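Local coordinates for putative hydrolase (Chromobacterium violaceum, PDB 3MCW), which probably acts as a hydrolase of the isochorismatase family, at residues 32-37 and 165-170; 96-99 and 103-106; 134-139 and 176-181; 153-156 and 160-163. All blocks are in the same frame, centred on the assembly; numbering follows the deposited sequence. Where two conformers were deposited one is given.

Contact 1: 32-37 and 165-170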
# COMPACT_ATOMS: atom_id res chain seq x y z
N ARG A 32 -6.95 16.83 -11.09
CA ARG A 32 -5.91 15.84 -11.37
C ARG A 32 -4.64 16.48 -11.84
O ARG A 32 -4.58 17.62 -12.29
CB ARG A 32 -6.41 14.86 -12.44
CG ARG A 32 -6.75 15.53 -13.79
CD ARG A 32 -7.01 14.54 -14.86
NE ARG A 32 -5.81 13.95 -15.41
CZ ARG A 32 -5.81 13.11 -16.44
NH1 ARG A 32 -6.95 12.76 -17.01
NH2 ARG A 32 -4.68 12.63 -16.94
N ASN A 33 -3.55 15.71 -11.78
CA ASN A 33 -2.29 16.04 -12.40
C ASN A 33 -2.12 15.27 -13.73
O ASN A 33 -3.03 14.55 -14.18
CB ASN A 33 -1.10 15.78 -11.45
CG ASN A 33 -0.86 14.31 -11.17
OD1 ASN A 33 -1.78 13.54 -11.20
ND2 ASN A 33 0.40 13.92 -10.94
N HIS A 34 -0.93 15.42 -14.31
CA HIS A 34 -0.47 14.65 -15.47
C HIS A 34 -1.51 14.54 -16.57
O HIS A 34 -1.95 13.45 -16.91
CB HIS A 34 0.04 13.26 -15.07
CG HIS A 34 1.38 13.27 -14.44
ND1 HIS A 34 2.05 12.11 -14.11
CD2 HIS A 34 2.24 14.29 -14.19
CE1 HIS A 34 3.24 12.42 -13.64
NE2 HIS A 34 3.39 13.73 -13.70
N PRO A 35 -1.84 15.66 -17.21
CA PRO A 35 -2.84 15.63 -18.26
C PRO A 35 -2.52 14.75 -19.45
O PRO A 35 -3.46 14.36 -20.16
CB PRO A 35 -2.94 17.12 -18.66
CG PRO A 35 -1.62 17.71 -18.28
CD PRO A 35 -1.32 17.01 -16.97
N GLN A 36 -1.25 14.45 -19.67
CA GLN A 36 -0.78 13.60 -20.76
C GLN A 36 -0.65 12.12 -20.36
O GLN A 36 -0.12 11.33 -21.13
CB GLN A 36 0.57 14.10 -21.28
CG GLN A 36 0.52 15.47 -21.98
CD GLN A 36 -0.86 15.84 -22.51
OE1 GLN A 36 -1.64 14.99 -22.92
NE2 GLN A 36 -1.16 17.14 -22.49
N ALA A 37 -1.12 11.74 -19.16
CA ALA A 37 -0.96 10.36 -18.73
C ALA A 37 -1.57 9.38 -19.71
O ALA A 37 -1.02 8.31 -19.97
CB ALA A 37 -1.57 10.14 -17.33
N GLU A 165 1.53 17.06 -5.55
CA GLU A 165 2.15 16.78 -4.27
C GLU A 165 1.81 15.38 -3.79
O GLU A 165 2.66 14.68 -3.24
CB GLU A 165 1.72 17.83 -3.24
CG GLU A 165 2.30 19.21 -3.49
CD GLU A 165 1.75 20.24 -2.53
OE1 GLU A 165 0.54 20.43 -2.42
OE2 GLU A 165 2.59 20.87 -1.88
N VAL A 166 0.56 14.97 -3.96
CA VAL A 166 0.13 13.62 -3.58
C VAL A 166 0.93 12.58 -4.37
O VAL A 166 1.43 11.61 -3.81
CB VAL A 166 -1.40 13.46 -3.79
CG1 VAL A 166 -1.85 12.02 -3.59
CG2 VAL A 166 -2.18 14.44 -2.90
N HIS A 167 1.02 12.79 -5.67
CA HIS A 167 1.77 11.93 -6.57
C HIS A 167 3.22 11.84 -6.12
O HIS A 167 3.79 10.76 -6.04
CB HIS A 167 1.64 12.53 -8.00
CG HIS A 167 2.23 11.73 -9.11
ND1 HIS A 167 1.52 10.82 -9.86
CD2 HIS A 167 3.45 11.84 -9.67
CE1 HIS A 167 2.34 10.37 -10.81
NE2 HIS A 167 3.51 10.97 -10.72
N ALA A 168 3.85 12.98 -5.85
CA ALA A 168 5.25 13.01 -5.47
C ALA A 168 5.52 12.25 -4.16
O ALA A 168 6.58 11.63 -4.01
CB ALA A 168 5.72 14.44 -5.35
N MSE A 169 4.58 12.33 -3.23
CA MSE A 169 4.74 11.63 -1.96
C MSE A 169 4.60 10.12 -2.17
O MSE A 169 5.39 9.32 -1.64
CB MSE A 169 3.80 12.21 -0.89
CG MSE A 169 4.23 13.61 -0.43
SE MSE A 169 3.15 14.47 0.94
CE MSE A 169 3.85 13.47 2.37
N SER A 170 3.61 9.70 -2.96
CA SER A 170 3.48 8.26 -3.23
C SER A 170 4.66 7.70 -3.98
O SER A 170 5.17 6.64 -3.63
CB SER A 170 2.21 7.96 -3.99
OG SER A 170 1.07 8.10 -3.19
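Two side chains of the loop 32-37 converge on the ring of His-167, whose CG, anti to the backbone N (chi1 -174°), carries it out from helix 163-174 toward the loop. Amide meets ring first: Asn-33 ND2 sits over one face of the His-167 imidazole, 3.3 Å above its plane and displaced toward the rim, with His-167 CG its nearest atom at 3.4 Å. The amide and ring planes are inclined by 64°, so the NH2 end rather than the flat of the amide meets the ring. The ring-ring contact is oblique: His-34 CE1 comes to 3.3 Å from His-167 NE2, with the planes at 67°.

In the α/β fold of the isochorismatase family this joins the loop after strand 14-18 to a helix that follows the hairpin strand 160-161. Outside partners fix the groups. His-167 ND1 is hydrogen-bonded to Thr-123 OG1 and NE2 to Glu-145 OE1, while Asn-33 OD1 and His-34 ND1 bond to Thr-150 N and Cys-148 O.

Within the loop, Arg-32 NE bonds Asn-33 O at 3.1 Å, nearly straight. Arg-32 NH2 reaches His-34 O at 2.9 Å from above the carbonyl plane; Ala-37 N, closing a type I turn, approaches from the opposite face.

Contact 2: 96-99 and 103-106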
# COMPACT_ATOMS: atom_id res chain seq x y z
N ASN A 96 -8.90 -2.33 -4.06
CA ASN A 96 -7.85 -1.50 -4.64
C ASN A 96 -6.74 -2.28 -5.29
O ASN A 96 -6.28 -1.96 -6.38
CB ASN A 96 -7.30 -0.54 -3.59
CG ASN A 96 -8.41 0.25 -2.97
OD1 ASN A 96 -8.88 -0.04 -1.88
ND2 ASN A 96 -8.91 1.22 -3.71
N SER A 97 -6.22 -3.29 -4.59
CA SER A 97 -5.14 -4.09 -5.15
C SER A 97 -5.63 -5.04 -6.23
O SER A 97 -6.52 -5.82 -6.01
CB SER A 97 -4.46 -4.91 -4.05
OG SER A 97 -3.51 -5.76 -4.71
N ALA A 98 -4.92 -5.03 -7.36
CA ALA A 98 -5.24 -5.92 -8.50
C ALA A 98 -5.01 -7.40 -8.18
O ALA A 98 -5.43 -8.24 -8.96
CB ALA A 98 -4.44 -5.52 -9.72
N PHE A 99 -4.33 -7.71 -7.06
CA PHE A 99 -4.09 -9.09 -6.69
C PHE A 99 -5.24 -9.74 -5.90
O PHE A 99 -5.40 -10.97 -5.90
CB PHE A 99 -2.81 -9.22 -5.87
CG PHE A 99 -1.58 -8.90 -6.65
CD1 PHE A 99 -0.94 -9.86 -7.45
CD2 PHE A 99 -1.04 -7.63 -6.64
CE1 PHE A 99 0.17 -9.59 -8.18
CE2 PHE A 99 0.07 -7.34 -7.38
CZ PHE A 99 0.69 -8.32 -8.16
N GLY A 103 -7.14 -13.84 -9.93
CA GLY A 103 -6.13 -14.82 -10.21
C GLY A 103 -4.83 -14.20 -10.68
O GLY A 103 -4.06 -14.86 -11.39
N LEU A 104 -4.54 -12.94 -10.32
CA LEU A 104 -3.41 -12.30 -10.98
C LEU A 104 -2.08 -12.93 -10.64
O LEU A 104 -1.27 -13.22 -11.53
CB LEU A 104 -3.40 -10.79 -10.68
CG LEU A 104 -2.23 -9.99 -11.29
CD1 LEU A 104 -2.18 -10.06 -12.81
CD2 LEU A 104 -2.29 -8.55 -10.82
N GLU A 105 -1.81 -13.09 -9.35
CA GLU A 105 -0.52 -13.62 -8.95
C GLU A 105 -0.25 -15.01 -9.56
O GLU A 105 0.83 -15.26 -10.12
CB GLU A 105 -0.35 -13.69 -7.43
CG GLU A 105 1.02 -14.17 -7.03
CD GLU A 105 1.22 -14.34 -5.53
OE1 GLU A 105 0.28 -14.13 -4.75
OE2 GLU A 105 2.36 -14.69 -5.15
N ALA A 106 -1.25 -15.89 -9.46
CA ALA A 106 -1.05 -17.24 -10.00
C ALA A 106 -0.83 -17.22 -11.51
O ALA A 106 -0.05 -18.00 -12.04
CB ALA A 106 -2.22 -18.13 -9.60
O HOH W 1 -3.53 -12.74 -7.03
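Leu-104, just after the N-cap Gly-103 at the start of helix 104-111, meets Phe-99 and Ala-98 of the loop that precedes the helix. The leucine side chain does most of the touching: its CD2 methyl lies over one face of the Phe-99 ring, 3.9 Å from the centroid and 16° off the ring normal, a CH-pi contact. That methyl is displaced toward the rim on the CE1 side, and Leu-104 CG also comes to 3.9 Å from Phe-99 CE1. With CG anti to the backbone N (chi1 178°), the leucine reaches back toward the loop, where CD2 also touches Ala-98 CB at 3.9 Å.

The loop runs from strand 89-93 to helix 104-111 in the parallel-sheet α/β fold of the isochorismatase family, and its bend at 97-99 is an ST turn: Ser-97 OG accepts from Phe-99 N at 3.2 Å. Strand 55-60 adjoins the contact through Ile-56 against Leu-104 and Ile-58 against Ala-98. Thr-102 OG1, between the segments, bonds both Ala-98 O and Leu-104 N.

Next along the helix, Glu-105 meets the ring from another direction. Its backbone N is near the ring plane at the edge, 3.8 Å from Phe-99 CD1, while its CB touches the same ring carbon. A water bridges the backbones, donating to Phe-99 O at 2.8 Å and accepting from Glu-105 N at 2.9 Å. The glutamate chain runs extended beyond CG, and its OE2 forms a salt bridge with Arg-109 NE one turn further along.

Contact 3: 134-139 and 176-181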
# COMPACT_ATOMS: atom_id res chain seq x y z
N ALA A 134 2.71 -6.01 -5.19
CA ALA A 134 3.58 -6.64 -6.18
C ALA A 134 5.02 -6.73 -5.71
O ALA A 134 5.67 -7.78 -5.84
CB ALA A 134 3.50 -5.90 -7.51
N GLY A 135 5.56 -5.63 -5.21
CA GLY A 135 6.94 -5.63 -4.78
C GLY A 135 7.15 -6.58 -3.61
O GLY A 135 8.10 -7.38 -3.58
N ASN A 136 6.23 -6.57 -2.64
CA ASN A 136 6.38 -7.47 -1.50
C ASN A 136 6.20 -8.94 -1.85
O ASN A 136 6.77 -9.80 -1.18
CB ASN A 136 5.42 -7.08 -0.36
CG ASN A 136 5.77 -5.81 0.43
OD1 ASN A 136 5.06 -5.50 1.38
ND2 ASN A 136 6.83 -5.12 0.11
N LEU A 137 5.43 -9.23 -2.90
CA LEU A 137 5.28 -10.59 -3.40
C LEU A 137 6.51 -11.06 -4.18
O LEU A 137 6.59 -12.23 -4.54
CB LEU A 137 4.02 -10.71 -4.28
CG LEU A 137 2.68 -10.66 -3.52
CD1 LEU A 137 1.53 -10.53 -4.51
CD2 LEU A 137 2.48 -11.87 -2.60
N GLY A 138 7.44 -10.18 -4.48
CA GLY A 138 8.69 -10.52 -5.17
C GLY A 138 8.74 -10.25 -6.65
O GLY A 138 9.62 -10.71 -7.33
N PHE A 139 7.76 -9.52 -7.18
CA PHE A 139 7.80 -9.08 -8.58
C PHE A 139 8.74 -7.90 -8.70
O PHE A 139 8.89 -7.08 -7.79
CB PHE A 139 6.40 -8.70 -9.05
CG PHE A 139 5.49 -9.86 -9.12
CD1 PHE A 139 5.46 -10.65 -10.25
CD2 PHE A 139 4.65 -10.19 -8.07
CE1 PHE A 139 4.66 -11.75 -10.31
CE2 PHE A 139 3.83 -11.31 -8.12
CZ PHE A 139 3.85 -12.11 -9.24
N GLY A 176 12.35 2.32 -4.68
CA GLY A 176 13.37 1.58 -3.91
C GLY A 176 12.72 0.49 -3.06
O GLY A 176 13.05 -0.69 -3.18
N GLU A 177 11.78 0.86 -2.22
CA GLU A 177 11.19 -0.07 -1.28
C GLU A 177 10.29 -1.09 -1.97
O GLU A 177 10.20 -2.24 -1.54
CB GLU A 177 10.42 0.71 -0.21
CG GLU A 177 10.05 -0.06 1.02
CD GLU A 177 11.20 -0.37 1.98
OE1 GLU A 177 12.37 -0.09 1.63
OE2 GLU A 177 10.93 -0.89 3.09
N TYR A 178 9.55 -0.66 -2.99
CA TYR A 178 8.55 -1.49 -3.67
C TYR A 178 8.75 -1.65 -5.17
O TYR A 178 8.21 -2.59 -5.75
CB TYR A 178 7.15 -0.95 -3.41
CG TYR A 178 6.78 -0.88 -1.94
CD1 TYR A 178 6.20 -1.97 -1.27
CD2 TYR A 178 6.95 0.29 -1.23
CE1 TYR A 178 5.84 -1.86 0.08
CE2 TYR A 178 6.60 0.39 0.12
CZ TYR A 178 6.05 -0.68 0.75
OH TYR A 178 5.67 -0.61 2.07
N CYS A 179 9.42 -0.69 -5.81
CA CYS A 179 9.52 -0.66 -7.28
C CYS A 179 10.62 0.29 -7.69
O CYS A 179 11.25 0.94 -6.85
CB CYS A 179 8.20 -0.21 -7.90
SG CYS A 179 7.83 1.54 -7.63
N ARG A 180 10.90 0.32 -8.99
CA ARG A 180 11.72 1.36 -9.60
C ARG A 180 10.79 2.33 -10.31
O ARG A 180 10.10 1.95 -11.26
CB ARG A 180 12.70 0.74 -10.59
CG ARG A 180 13.62 1.77 -11.20
CD ARG A 180 14.67 1.14 -12.07
NE ARG A 180 15.48 2.16 -12.71
CZ ARG A 180 16.63 1.92 -13.28
NH1 ARG A 180 17.10 0.68 -13.33
NH2 ARG A 180 17.29 2.91 -13.84
N VAL A 181 10.79 3.59 -9.88
CA VAL A 181 10.00 4.63 -10.55
C VAL A 181 10.80 5.11 -11.77
O VAL A 181 11.95 5.46 -11.66
CB VAL A 181 9.72 5.77 -9.58
CG1 VAL A 181 9.05 6.95 -10.33
CG2 VAL A 181 8.85 5.28 -8.42
O HOH W 2 8.92 -4.77 -1.94
O HOH W 3 9.64 -4.35 -7.41
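The Tyr-178 ring and the Asn-136 amide meet obliquely, their planes 32° apart. The NH2 end leads: Asn-136 ND2 is 3.4 Å from Tyr-178 CE1, with CD1 of the same ring only slightly farther away, so the amide nitrogen comes obliquely to the CD1-CE1 bond. Phe-139 turns away from this pair, and the edge of its ring has Ala-134 O in its plane. The setting is the end of helix 123-136 against the turn before strand 180-182, the outermost strand on that side of the parallel sheet within this chain, in an isochorismatase-family α/β fold. The helix finishes in a Schellman motif, with Gly-138 at positive phi and two backbone bonds back into the last turn, Phe-139 N to Ala-134 O and Gly-138 N to Gly-135 O.

Both amide ends of Asn-136 also serve the dimer: OD1 accepts from Ser-97 N of the second subunit, and ND2 donates to Asn-96 OD1 of the second subunit. With CG beside the backbone N (chi1 -74°), the amide can meet these partners and the tyrosine together. ND2 also donates to a water at 2.9 Å, and that water in turn donates to Glu-177 O.

Closest between the backbones is Gly-135, whose CA lies 4.6 Å from Tyr-178 CA. With no side chain in the way, the glycine makes a CA-H...O contact, Gly-135 CA to Tyr-178 O at 3.4 Å with 135° at the hydrogen. The same carbonyl takes a second partner, a water that donates to Tyr-178 O at 2.8 Å and to Phe-139 O at 2.9 Å.

Contact 4: 153-156 and 160-163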
# COMPACT_ATOMS: atom_id res chain seq x y z
N LYS A 153 -5.85 16.11 -2.58
CA LYS A 153 -6.42 15.56 -1.35
C LYS A 153 -5.93 16.36 -0.17
O LYS A 153 -4.78 16.78 -0.09
CB LYS A 153 -6.12 14.06 -1.16
CG LYS A 153 -6.97 13.40 -0.03
CD LYS A 153 -6.72 11.93 0.18
CE LYS A 153 -7.42 11.08 -0.85
NZ LYS A 153 -8.90 11.34 -0.94
N THR A 154 -6.82 16.55 0.78
CA THR A 154 -6.48 17.22 2.04
C THR A 154 -5.85 16.19 2.98
O THR A 154 -6.41 15.11 3.17
CB THR A 154 -7.70 17.86 2.68
OG1 THR A 154 -8.34 18.73 1.73
CG2 THR A 154 -7.32 18.66 3.91
N ASP A 155 -4.71 16.53 3.56
CA ASP A 155 -4.05 15.60 4.48
C ASP A 155 -4.79 15.59 5.80
O ASP A 155 -5.72 16.36 6.05
CB ASP A 155 -2.53 15.85 4.57
CG ASP A 155 -2.13 17.05 5.42
OD1 ASP A 155 -2.92 17.57 6.21
OD2 ASP A 155 -0.94 17.40 5.31
N TRP A 156 -4.39 14.70 6.71
CA TRP A 156 -5.12 14.51 7.96
C TRP A 156 -5.00 15.69 8.91
O TRP A 156 -5.70 15.76 9.91
CB TRP A 156 -4.56 13.26 8.68
CG TRP A 156 -5.48 12.70 9.68
CD1 TRP A 156 -5.37 12.67 11.09
CD2 TRP A 156 -6.66 12.03 9.38
NE1 TRP A 156 -6.44 12.06 11.61
CE2 TRP A 156 -7.25 11.62 10.60
CE3 TRP A 156 -7.31 11.71 8.20
CZ2 TRP A 156 -8.49 10.98 10.67
CZ3 TRP A 156 -8.55 11.06 8.27
CH2 TRP A 156 -9.12 10.70 9.50
N ARG A 160 -4.31 21.23 2.33
CA ARG A 160 -4.76 20.89 1.00
C ARG A 160 -3.52 20.60 0.15
O ARG A 160 -2.71 21.49 -0.04
CB ARG A 160 -5.56 22.04 0.41
CG ARG A 160 -6.85 22.26 1.17
CD ARG A 160 -7.65 23.45 0.68
NE ARG A 160 -7.83 23.46 -0.78
CZ ARG A 160 -8.62 22.63 -1.47
NH1 ARG A 160 -8.68 22.73 -2.80
NH2 ARG A 160 -9.31 21.68 -0.86
N ARG A 161 -3.37 19.37 -0.32
CA ARG A 161 -2.27 18.97 -1.18
C ARG A 161 -2.74 18.87 -2.62
O ARG A 161 -3.81 18.30 -2.90
CB ARG A 161 -1.69 17.62 -0.70
CG ARG A 161 -1.14 17.64 0.70
CD ARG A 161 0.09 18.52 0.76
NE ARG A 161 0.86 18.31 1.97
CZ ARG A 161 1.75 19.15 2.44
NH1 ARG A 161 1.93 20.33 1.86
NH2 ARG A 161 2.38 18.86 3.55
N SER A 162 -1.96 19.40 -3.55
CA SER A 162 -2.29 19.22 -4.94
C SER A 162 -2.09 17.77 -5.35
O SER A 162 -1.30 17.05 -4.77
CB SER A 162 -1.42 20.13 -5.82
OG SER A 162 -0.08 19.65 -5.81
N ALA A 163 -2.69 17.41 -6.47
CA ALA A 163 -2.46 16.10 -7.08
C ALA A 163 -0.98 15.90 -7.30
O ALA A 163 -0.46 14.80 -7.10
CB ALA A 163 -3.22 16.00 -8.39
O HOH W 4 -9.80 21.06 1.70
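Lys-153 and Arg-161 exchange two backbone hydrogen bonds: Lys-153 N to Arg-161 O and Arg-161 N to Lys-153 O, each 3.0 Å long. They define the hydrogen-bonded pair of a short antiparallel beta hairpin, strands 153-154 and 160-161. The second bond is the more distorted, since Arg-161 N lies 40° out of the carbonyl plane of Lys-153. Thr-154 and Arg-160 form the adjoining non-hydrogen-bonded pair, with CA atoms 4.2 Å apart.

On the face bearing Thr-154 and Arg-160, a water links the side chains. It is 2.7 Å from Thr-154 OG1, and it accepts from Arg-160 NH2 at the edge of the guanidinium, in its plane. The bend of the arginine chain at chi3 (49°) turns its end back toward the threonine.

Asp-155 and Arg-161 make a weaker, long salt bridge, OD2 to NE at 3.9 Å. OD2 lies well out of the guanidinium plane, so no N-H points at it and charge alone attracts; the carboxylate and guanidinium planes are 87° apart. Stronger partners lie elsewhere: Asp-155 OD1 accepts from the backbone N of His-157 and of Arg-159, while Arg-161 NH2 forms a salt bridge with Glu-165 of the second subunit, placing the hairpin at the dimer interface.

The remaining contacts are van der Waals: Thr-154 OG1 rests 3.9 Å from Arg-160 CG, and Arg-161 CB lies 3.3 Å from Lys-153 O.

How the contacts relate
From the N terminus, the chain leaves strand 14-18 and enters the 32-37 loop, which opens contact 1 and meets its partner only at helix 163-174. Within that long excursion fall two short closures: contact 2, joining the loop after strand 89-93 to helix 104-111, and contact 4, the hairpin just before helix 163-174. Contact 3 opens at the end of helix 123-136 and closes before strand 180-182, so it crosses contact 1 and encloses contact 4. Contacts 2 and 3 touch through Phe-99 against Ala-134 and Phe-139; contacts 1 and 4 touch where Ala-163 meets Asn-33. All four reach the second subunit.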